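Local coordinates for alpha-fucosidase (Bifidobacterium bifidum, PDB 2EAE), which hydrolyses terminal alpha-1,2-linked L-fucose from glycans, this chain being the catalytic portion of a longer, probably membrane-anchored protein, at residues E65-R70 against Y145-T150; P209-Y214 against V402-N407; G820-G825 against K844-K849; A833-L838 against T892-A897. The protein carries 1 engineered substitution. All coordinates share one frame; numbering follows the deposited sequence.

Contact 1: residues E65-R70 against Y145-T150; sequences EVSRER and YGFNDT
The carbonyl oxygen of S67 is gripped from two directions, by a nearly straight hydrogen bond from Y145 N at 2.9 Å (167° at the hydrogen) and by a weak one from E69 N in its own turn. Y145 N stands above the carbonyl plane rather than on a lone pair, and Y145 CB lies 3.5 Å from S67 O. The bond carries the pairing of strands 68-75 and 139-144 on into the loops beyond, in an antiparallel sheet of the N-terminal domain related to glycosyl hydrolase family 65. F147 brings its ring edge to V66, with F147 CE2 3.5 Å from V66 O near the ring plane; one face of that ring carries Y145 CB, and the ring also stacks with H172. A chi1 of -179° turns the S67 hydroxyl away from its own N and to F147, with S67 OG 3.6 Å from F147 CB. V66 and T150 cross at about a right angle, V66 CG2 meeting T150 CB at 3.5 Å. E69 OE1 ties its own turn together, receiving E65 N and R70 N (2.7 Å from R70 N to E69 OE1) from opposite faces of the carboxylate plane, while E69 OE2 holds a salt bridge to R179 and a hydrogen bond from Y181. R179 also donates to the carbonyls of E65 and V66. The buried carboxylate thus collects backbone N-H groups and a cation, which probably stabilise its charge, whereas the grip across the contact comes from one backbone bond backed by apolar and aromatic C-H contacts.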
# COMPACT_ATOMS: atom_id res chain seq x y z
N GLU A 65 10.57 26.95 5.18
CA GLU A 65 11.65 27.79 5.72
C GLU A 65 11.42 29.25 5.32
O GLU A 65 10.94 29.53 4.22
CB GLU A 65 13.03 27.31 5.24
CG GLU A 65 13.35 25.86 5.56
CD GLU A 65 13.34 25.55 7.04
OE1 GLU A 65 13.80 26.39 7.85
OE2 GLU A 65 12.88 24.46 7.41
N VAL A 66 11.74 30.18 6.22
CA VAL A 66 11.31 31.56 5.98
C VAL A 66 12.13 32.17 4.85
O VAL A 66 11.57 32.76 3.93
CB VAL A 66 11.27 32.46 7.26
CG1 VAL A 66 11.04 31.62 8.53
CG2 VAL A 66 12.51 33.33 7.38
N SER A 67 13.44 31.97 4.89
CA SER A 67 14.33 32.61 3.92
C SER A 67 14.68 31.70 2.73
O SER A 67 14.21 31.94 1.61
CB SER A 67 15.58 33.17 4.61
OG SER A 67 16.43 33.83 3.67
N ARG A 68 15.47 30.65 2.98
CA ARG A 68 15.80 29.66 1.94
C ARG A 68 14.79 28.51 1.95
O ARG A 68 15.04 27.45 2.53
CB ARG A 68 17.22 29.14 2.10
CG ARG A 68 17.75 28.31 0.91
CD ARG A 68 19.27 28.14 1.00
NE ARG A 68 19.80 26.96 0.34
CZ ARG A 68 19.98 26.83 -0.98
NH1 ARG A 68 19.64 27.82 -1.81
NH2 ARG A 68 20.48 25.71 -1.47
N GLU A 69 13.63 28.76 1.33
CA GLU A 69 12.53 27.79 1.26
C GLU A 69 12.97 26.59 0.44
O GLU A 69 13.77 26.71 -0.49
CB GLU A 69 11.28 28.46 0.68
CG GLU A 69 10.12 27.52 0.31
CD GLU A 69 9.51 26.80 1.53
OE1 GLU A 69 10.27 26.17 2.29
OE2 GLU A 69 8.28 26.90 1.73
N ARG A 70 12.47 25.41 0.83
CA ARG A 70 12.88 24.18 0.19
C ARG A 70 11.64 23.30 -0.03
O ARG A 70 10.81 23.19 0.88
CB ARG A 70 13.88 23.47 1.10
CG ARG A 70 14.53 22.24 0.50
CD ARG A 70 15.47 21.60 1.51
NE ARG A 70 15.96 20.33 1.03
CZ ARG A 70 16.90 19.61 1.63
NH1 ARG A 70 17.43 20.01 2.78
NH2 ARG A 70 17.26 18.45 1.09
N TYR A 145 14.68 33.75 -0.64
CA TYR A 145 14.08 35.07 -0.52
C TYR A 145 15.13 36.11 -0.13
O TYR A 145 14.84 37.30 -0.05
CB TYR A 145 12.93 35.04 0.50
CG TYR A 145 11.59 34.53 -0.03
CD1 TYR A 145 11.48 33.27 -0.62
CD2 TYR A 145 10.45 35.30 0.10
CE1 TYR A 145 10.25 32.80 -1.09
CE2 TYR A 145 9.23 34.86 -0.37
CZ TYR A 145 9.13 33.61 -0.96
OH TYR A 145 7.90 33.18 -1.40
N GLY A 146 16.36 35.65 0.10
CA GLY A 146 17.49 36.53 0.33
C GLY A 146 17.64 37.03 1.75
O GLY A 146 18.76 37.22 2.21
N PHE A 147 16.51 37.22 2.44
CA PHE A 147 16.42 37.83 3.79
C PHE A 147 17.70 37.92 4.62
O PHE A 147 18.46 36.97 4.71
CB PHE A 147 15.33 37.14 4.64
CG PHE A 147 13.95 37.23 4.06
CD1 PHE A 147 13.54 38.34 3.33
CD2 PHE A 147 13.04 36.20 4.26
CE1 PHE A 147 12.25 38.43 2.81
CE2 PHE A 147 11.75 36.27 3.74
CZ PHE A 147 11.36 37.39 3.01
N ASN A 148 17.93 39.09 5.22
CA ASN A 148 19.08 39.31 6.11
C ASN A 148 18.93 38.57 7.44
O ASN A 148 19.89 37.96 7.94
CB ASN A 148 19.29 40.81 6.36
CG ASN A 148 19.61 41.57 5.09
OD1 ASN A 148 20.31 41.07 4.20
ND2 ASN A 148 19.11 42.80 5.00
N ASP A 149 17.73 38.65 8.02
CA ASP A 149 17.36 37.84 9.20
C ASP A 149 16.17 36.93 8.90
O ASP A 149 15.39 37.19 7.96
CB ASP A 149 17.10 38.73 10.43
CG ASP A 149 16.05 39.81 10.17
OD1 ASP A 149 16.31 40.98 10.55
OD2 ASP A 149 14.96 39.52 9.61
N THR A 150 16.01 35.87 9.69
CA THR A 150 14.88 34.97 9.54
C THR A 150 13.84 35.20 10.65
O THR A 150 13.15 34.27 11.09
CB THR A 150 15.33 33.47 9.50
OG1 THR A 150 15.56 32.98 10.83
CG2 THR A 150 16.59 33.28 8.65

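Contact 2: residues P209-Y214 against V402-N407; sequences PTNTNY and VTAGDN
An Asx turn at N211, set within the type I beta turn from N211 to Y214, presents the flat side of its amide to the methyl group of A404. The turn is closed by N213 N, which donates to N211 OD1 at 2.9 Å in the carbonyl plane, on a lone pair, with 156° at the hydrogen. With CG placed anti to the N211 backbone N (chi1 -163°), the amide lies beneath A404, whose CB sits over the amide face, 3.4 Å from N211 CG. The other end of the amide is fixed by a hydrogen bond from N211 ND2 to N137, and N211 ND2 also lies 3.1 Å from V402 O. Y214 meets the same methyl at its ring edge, with CD2 3.9 Å from A404 CB in the ring plane, so that an amide face and a ring edge share one small side chain. D406 OD1 comes to 3.5 Å from Y214 CB, while D406 OD2 is bonded to S215; N213 O rests 3.6 Å from G405 CA. Replacing N211 with an alanine would probably leave N213 N without its acceptor and N137 without its partner, setting the turn free to shift and opening a gap under the A404 methyl. The contact joins the family 65-like N-terminal region to a loop of the family 95 catalytic region, the side chain of T403 lying about 13 Å from the bound fucose. Y214 OH bonds to W138 O and the Y214 side chain touches L234 of strand 227-234, V402 packs on helix 41-49, and N407 rests against helix 129-132.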
# COMPACT_ATOMS: atom_id res chain seq x y z
N PRO A 209 18.42 21.98 -7.96
CA PRO A 209 19.53 21.02 -7.97
C PRO A 209 19.04 19.56 -7.89
O PRO A 209 18.14 19.26 -7.09
CB PRO A 209 20.31 21.37 -6.69
CG PRO A 209 19.31 22.06 -5.80
CD PRO A 209 18.41 22.81 -6.74
N THR A 210 19.61 18.69 -8.73
CA THR A 210 19.34 17.25 -8.62
C THR A 210 20.16 16.70 -7.48
O THR A 210 21.19 17.30 -7.12
CB THR A 210 19.66 16.45 -9.90
OG1 THR A 210 21.03 16.66 -10.28
CG2 THR A 210 18.71 16.83 -11.05
N ASN A 211 19.70 15.58 -6.90
CA ASN A 211 20.44 14.91 -5.85
C ASN A 211 21.83 14.63 -6.40
O ASN A 211 21.99 14.10 -7.50
CB ASN A 211 19.76 13.61 -5.41
CG ASN A 211 20.28 13.10 -4.06
OD1 ASN A 211 21.41 12.59 -3.94
ND2 ASN A 211 19.42 13.18 -3.04
N THR A 212 22.84 15.04 -5.63
CA THR A 212 24.23 14.88 -6.04
C THR A 212 24.68 13.42 -6.07
O THR A 212 25.64 13.09 -6.75
CB THR A 212 25.20 15.68 -5.13
OG1 THR A 212 25.31 15.04 -3.85
CG2 THR A 212 24.74 17.13 -4.98
N ASN A 213 23.98 12.54 -5.34
CA ASN A 213 24.45 11.18 -5.14
C ASN A 213 24.01 10.13 -6.18
O ASN A 213 24.29 8.95 -6.04
CB ASN A 213 24.09 10.70 -3.73
CG ASN A 213 24.97 9.59 -3.27
OD1 ASN A 213 24.52 8.64 -2.63
ND2 ASN A 213 26.25 9.67 -3.61
N TYR A 214 23.30 10.53 -7.22
CA TYR A 214 23.23 9.61 -8.35
C TYR A 214 24.15 10.05 -9.48
O TYR A 214 24.26 11.24 -9.76
CB TYR A 214 21.81 9.31 -8.82
CG TYR A 214 20.90 10.45 -9.16
CD1 TYR A 214 20.87 10.98 -10.46
CD2 TYR A 214 20.01 10.98 -8.22
CE1 TYR A 214 20.03 12.00 -10.80
CE2 TYR A 214 19.15 12.01 -8.57
CZ TYR A 214 19.17 12.51 -9.86
OH TYR A 214 18.33 13.52 -10.23
N VAL A 402 14.14 11.51 0.15
CA VAL A 402 15.24 12.51 0.13
C VAL A 402 16.59 11.87 -0.22
O VAL A 402 17.50 12.54 -0.71
CB VAL A 402 15.34 13.27 1.48
CG1 VAL A 402 15.86 12.35 2.58
CG2 VAL A 402 16.20 14.53 1.31
N THR A 403 16.72 10.57 0.02
CA THR A 403 17.96 9.82 -0.19
C THR A 403 18.10 9.34 -1.65
O THR A 403 17.11 9.18 -2.36
CB THR A 403 18.04 8.60 0.76
OG1 THR A 403 16.83 7.86 0.64
CG2 THR A 403 18.22 9.00 2.22
N ALA A 404 19.34 9.15 -2.09
CA ALA A 404 19.64 8.63 -3.44
C ALA A 404 21.01 7.97 -3.43
O ALA A 404 21.92 8.38 -2.73
CB ALA A 404 19.61 9.75 -4.50
N GLY A 405 21.13 6.93 -4.23
CA GLY A 405 22.39 6.26 -4.49
C GLY A 405 22.08 5.37 -5.66
O GLY A 405 20.91 5.07 -5.93
N ASP A 406 23.10 4.96 -6.40
CA ASP A 406 22.88 4.18 -7.62
C ASP A 406 22.43 2.74 -7.37
O ASP A 406 21.58 2.23 -8.08
CB ASP A 406 24.15 4.19 -8.49
CG ASP A 406 24.26 5.44 -9.35
OD1 ASP A 406 23.34 6.26 -9.38
OD2 ASP A 406 25.28 5.59 -10.04
N ASN A 407 22.98 2.11 -6.34
CA ASN A 407 22.83 0.69 -6.14
C ASN A 407 21.75 0.31 -5.12
O ASN A 407 21.44 1.09 -4.21
CB ASN A 407 24.17 0.08 -5.75
CG ASN A 407 25.09 -0.08 -6.96
OD1 ASN A 407 24.77 0.40 -8.05
ND2 ASN A 407 26.20 -0.78 -6.77

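Contact 3: residues G820-G825 against K844-K849; sequences GNFTVG and KQAAVK
The F822 ring meets K844 at two kinds of atom, a carbonyl oxygen and the aliphatic chain, the side chains crossing at about a right angle. F822 CZ is 3.2 Å from K844 O, which lies at the ring edge near its plane and accepts a hydrogen bond from T885. The same ring carbon is 3.8 Å from K844 CB, and F822 CE1 reaches A846 CB at 4.3 Å. The extended lysine chain passes G820, its CD 3.9 Å from G820 CA; a CB here would be crowded by that chain and the F822 ring, and would also strike the preceding carbonyl oxygen. The polar link is a water that donates to G820 O at 3.1 Å and accepts from K844 N at 3.2 Å. A G1 beta bulge, N821 and F822 both facing A818, starts strand 822-829, and G820 is backbone-bonded to calcium-binding E519, so this turn adjoins that site. Replacing F822 by an alanine would probably open a gap, leaving the K844 chain and A846 without the ring that packs on them. The two strands belong to different sheets; one ring, the lysine chain over G820 and a bridging water hold them, with no direct backbone bond between the segments.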
# COMPACT_ATOMS: atom_id res chain seq x y z
N GLY A 820 -19.29 -6.51 -2.84
CA GLY A 820 -20.60 -6.51 -3.51
C GLY A 820 -20.94 -5.12 -4.02
O GLY A 820 -21.92 -4.94 -4.76
N ASN A 821 -20.14 -4.12 -3.61
CA ASN A 821 -20.27 -2.74 -4.06
C ASN A 821 -21.44 -2.01 -3.38
O ASN A 821 -22.39 -1.55 -4.04
CB ASN A 821 -20.32 -2.63 -5.60
CG ASN A 821 -19.87 -1.26 -6.10
OD1 ASN A 821 -19.77 -0.28 -5.34
ND2 ASN A 821 -19.62 -1.19 -7.38
N PHE A 822 -21.38 -1.94 -2.05
CA PHE A 822 -22.31 -1.14 -1.26
C PHE A 822 -21.56 0.04 -0.62
O PHE A 822 -20.47 -0.17 -0.08
CB PHE A 822 -22.98 -2.00 -0.19
CG PHE A 822 -23.83 -3.13 -0.75
CD1 PHE A 822 -25.18 -2.93 -1.04
CD2 PHE A 822 -23.27 -4.40 -1.00
CE1 PHE A 822 -25.98 -3.99 -1.56
CE2 PHE A 822 -24.05 -5.45 -1.54
CZ PHE A 822 -25.41 -5.23 -1.81
N THR A 823 -22.12 1.25 -0.69
CA THR A 823 -21.59 2.38 0.14
C THR A 823 -22.31 2.35 1.49
O THR A 823 -23.50 2.11 1.56
CB THR A 823 -21.62 3.74 -0.59
OG1 THR A 823 -21.04 3.59 -1.89
CG2 THR A 823 -20.79 4.80 0.14
N VAL A 824 -21.56 2.53 2.59
CA VAL A 824 -22.04 2.27 3.92
C VAL A 824 -21.73 3.50 4.77
O VAL A 824 -20.57 3.97 4.84
CB VAL A 824 -21.33 1.03 4.55
CG1 VAL A 824 -21.75 0.84 6.00
CG2 VAL A 824 -21.56 -0.28 3.71
N GLY A 825 -22.77 4.04 5.37
CA GLY A 825 -22.63 5.03 6.46
C GLY A 825 -23.22 4.40 7.69
O GLY A 825 -24.10 3.56 7.59
N LYS A 844 -27.04 -5.63 -6.04
CA LYS A 844 -26.88 -6.96 -5.43
C LYS A 844 -27.76 -7.14 -4.20
O LYS A 844 -28.01 -6.19 -3.47
CB LYS A 844 -25.40 -7.22 -5.07
CG LYS A 844 -25.03 -8.68 -4.74
CD LYS A 844 -23.54 -8.81 -4.48
CE LYS A 844 -23.13 -10.25 -4.17
NZ LYS A 844 -21.75 -10.33 -3.60
N GLN A 845 -28.20 -8.38 -3.98
CA GLN A 845 -28.98 -8.70 -2.79
C GLN A 845 -28.18 -8.31 -1.56
O GLN A 845 -27.00 -8.67 -1.44
CB GLN A 845 -29.29 -10.19 -2.77
CG GLN A 845 -30.25 -10.66 -1.67
CD GLN A 845 -30.02 -12.12 -1.32
OE1 GLN A 845 -28.88 -12.58 -1.27
NE2 GLN A 845 -31.09 -12.85 -1.08
N ALA A 846 -28.81 -7.58 -0.65
CA ALA A 846 -28.16 -7.18 0.61
C ALA A 846 -28.25 -8.25 1.69
O ALA A 846 -29.26 -8.96 1.82
CB ALA A 846 -28.72 -5.89 1.13
N ALA A 847 -27.19 -8.35 2.47
CA ALA A 847 -27.18 -9.23 3.61
C ALA A 847 -26.34 -8.46 4.62
O ALA A 847 -25.13 -8.26 4.42
CB ALA A 847 -26.53 -10.58 3.28
N VAL A 848 -27.02 -7.99 5.67
CA VAL A 848 -26.46 -7.02 6.61
C VAL A 848 -26.48 -7.57 8.03
O VAL A 848 -27.54 -7.91 8.57
CB VAL A 848 -27.22 -5.64 6.54
CG1 VAL A 848 -26.65 -4.66 7.55
CG2 VAL A 848 -27.17 -5.03 5.13
N LYS A 849 -25.29 -7.69 8.65
CA LYS A 849 -25.15 -7.96 10.08
C LYS A 849 -24.92 -6.62 10.79
O LYS A 849 -24.20 -5.77 10.28
CB LYS A 849 -23.95 -8.87 10.34
CG LYS A 849 -23.82 -9.36 11.77
CD LYS A 849 -22.68 -10.35 11.92
CE LYS A 849 -22.53 -10.73 13.37
NZ LYS A 849 -21.38 -11.64 13.62
O HOH W 1 -24.68 -3.64 -5.13

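Contact 4: residues A833-L838 against T892-A897; sequences ATEVRL and TITKKA
V836 and I893 exchange two backbone hydrogen bonds, V836 N to I893 O and I893 N to V836 O, both 2.8 Å and fairly straight (163° and 171° at the hydrogen). They form an antiparallel hydrogen-bonded pair between strands 832-840 and 889-895, neighbours in a seven-stranded antiparallel sheet of the C-terminal domain. R837 and T892 follow as a non-hydrogen-bonded pair, and C-H groups supplement the backbone bonds: E835 CA is 3.3 Å from I893 O and T892 CA 3.4 Å from V836 O. On the buried face V836 CB meets I893 CB at 3.9 Å, and I893 packs on L881 and I850 of the opposing sheet. On the other face the extended side chain of E835 lies across T892, where a chi1 of -65° puts OG1 opposite the carbonyl carbon and swings T892 CG2 away from the backbone N, to within 3.6 Å of E835 OE2. This is a contact of methyl with carboxylate oxygen, formed where the sheet is more open to solvent. A classic beta bulge, T834 and E835 both facing T827, lies where the chain turns a corner at T834; T894 CG2 rests 4.0 Å from T834 O.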
# COMPACT_ATOMS: atom_id res chain seq x y z
N ALA A 833 -25.44 0.89 16.99
CA ALA A 833 -25.86 1.59 15.77
C ALA A 833 -27.21 2.23 15.96
O ALA A 833 -28.10 1.61 16.53
CB ALA A 833 -25.91 0.64 14.56
N THR A 834 -27.35 3.45 15.50
CA THR A 834 -28.65 4.09 15.47
C THR A 834 -29.24 4.20 14.05
O THR A 834 -30.45 4.28 13.89
CB THR A 834 -28.64 5.46 16.17
OG1 THR A 834 -27.70 6.33 15.53
CG2 THR A 834 -28.29 5.29 17.64
N GLU A 835 -28.37 4.25 13.05
CA GLU A 835 -28.75 4.32 11.64
C GLU A 835 -27.66 3.67 10.82
O GLU A 835 -26.47 3.90 11.08
CB GLU A 835 -28.91 5.77 11.16
CG GLU A 835 -29.53 5.91 9.77
CD GLU A 835 -29.51 7.33 9.23
OE1 GLU A 835 -28.47 8.04 9.32
OE2 GLU A 835 -30.55 7.75 8.67
N VAL A 836 -28.05 2.84 9.85
CA VAL A 836 -27.13 2.38 8.81
C VAL A 836 -27.67 2.93 7.49
O VAL A 836 -28.87 2.86 7.22
CB VAL A 836 -27.03 0.85 8.76
CG1 VAL A 836 -26.09 0.38 7.64
CG2 VAL A 836 -26.59 0.26 10.11
N ARG A 837 -26.81 3.55 6.68
CA ARG A 837 -27.21 3.94 5.33
C ARG A 837 -26.43 3.08 4.31
O ARG A 837 -25.19 3.14 4.25
CB ARG A 837 -26.98 5.41 5.09
CG ARG A 837 -27.81 6.38 5.95
CD ARG A 837 -27.51 7.84 5.56
NE ARG A 837 -27.66 8.13 4.12
CZ ARG A 837 -26.68 8.05 3.20
NH1 ARG A 837 -25.46 7.67 3.54
NH2 ARG A 837 -26.91 8.34 1.93
N LEU A 838 -27.17 2.28 3.54
CA LEU A 838 -26.56 1.34 2.62
C LEU A 838 -26.97 1.70 1.21
O LEU A 838 -28.16 1.60 0.89
CB LEU A 838 -27.01 -0.08 2.94
CG LEU A 838 -26.39 -1.26 2.19
CD1 LEU A 838 -25.01 -1.65 2.75
CD2 LEU A 838 -27.32 -2.46 2.21
N THR A 892 -32.09 2.93 4.28
CA THR A 892 -31.87 3.34 5.65
C THR A 892 -32.34 2.26 6.61
O THR A 892 -33.47 1.79 6.55
CB THR A 892 -32.60 4.64 5.90
OG1 THR A 892 -32.00 5.66 5.09
CG2 THR A 892 -32.54 5.01 7.37
N ILE A 893 -31.44 1.85 7.50
CA ILE A 893 -31.74 0.84 8.50
C ILE A 893 -31.75 1.47 9.90
O ILE A 893 -30.74 2.06 10.35
CB ILE A 893 -30.72 -0.34 8.41
CG1 ILE A 893 -30.70 -0.89 6.97
CG2 ILE A 893 -31.05 -1.44 9.42
CD1 ILE A 893 -29.63 -1.99 6.69
N THR A 894 -32.88 1.33 10.60
CA THR A 894 -33.09 2.00 11.89
C THR A 894 -33.75 1.03 12.88
O THR A 894 -34.38 0.05 12.46
CB THR A 894 -33.98 3.27 11.73
OG1 THR A 894 -35.14 2.94 10.93
CG2 THR A 894 -33.22 4.41 11.03
N LYS A 895 -33.60 1.28 14.18
CA LYS A 895 -34.20 0.42 15.20
C LYS A 895 -35.71 0.36 15.02
O LYS A 895 -36.32 1.37 14.68
CB LYS A 895 -33.85 0.94 16.60
CG LYS A 895 -32.50 0.45 17.13
CD LYS A 895 -32.66 -0.82 18.00
CE LYS A 895 -33.08 -0.44 19.43
NZ LYS A 895 -33.85 -1.52 20.12
N LYS A 896 -36.30 -0.81 15.22
CA LYS A 896 -37.75 -1.00 15.01
C LYS A 896 -38.55 0.04 15.81
O LYS A 896 -38.27 0.30 16.99
CB LYS A 896 -38.18 -2.41 15.41
CG LYS A 896 -37.86 -3.49 14.39
CD LYS A 896 -38.07 -4.87 15.01
CE LYS A 896 -37.95 -5.96 13.97
NZ LYS A 896 -39.14 -6.03 13.08
N ALA A 897 -39.51 0.66 15.13
CA ALA A 897 -40.29 1.75 15.71
C ALA A 897 -41.72 1.25 15.93
O ALA A 897 -42.27 0.56 15.07
CB ALA A 897 -40.28 2.97 14.79

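In the fold
From the N terminus, contact 1 comes first, closing a loop of 74 residues inside the family 65-like domain. Contact 2 follows in series and closes a longer one of 187 residues, tying that domain to the catalytic region. The two touch where R70 NH2 packs on V402 CG2. Contacts 3 and 4 lie in the C-terminal domain, far from the first pair, and close 18 and 53 residues. The segments of contacts 3 and 4 alternate, so their loops cross: contact 3 joins one sheet to the other, and contact 4 joins two strands of one sheet. They meet directly through G825 N and R837 O, 2.8 Å apart and probably hydrogen-bonded.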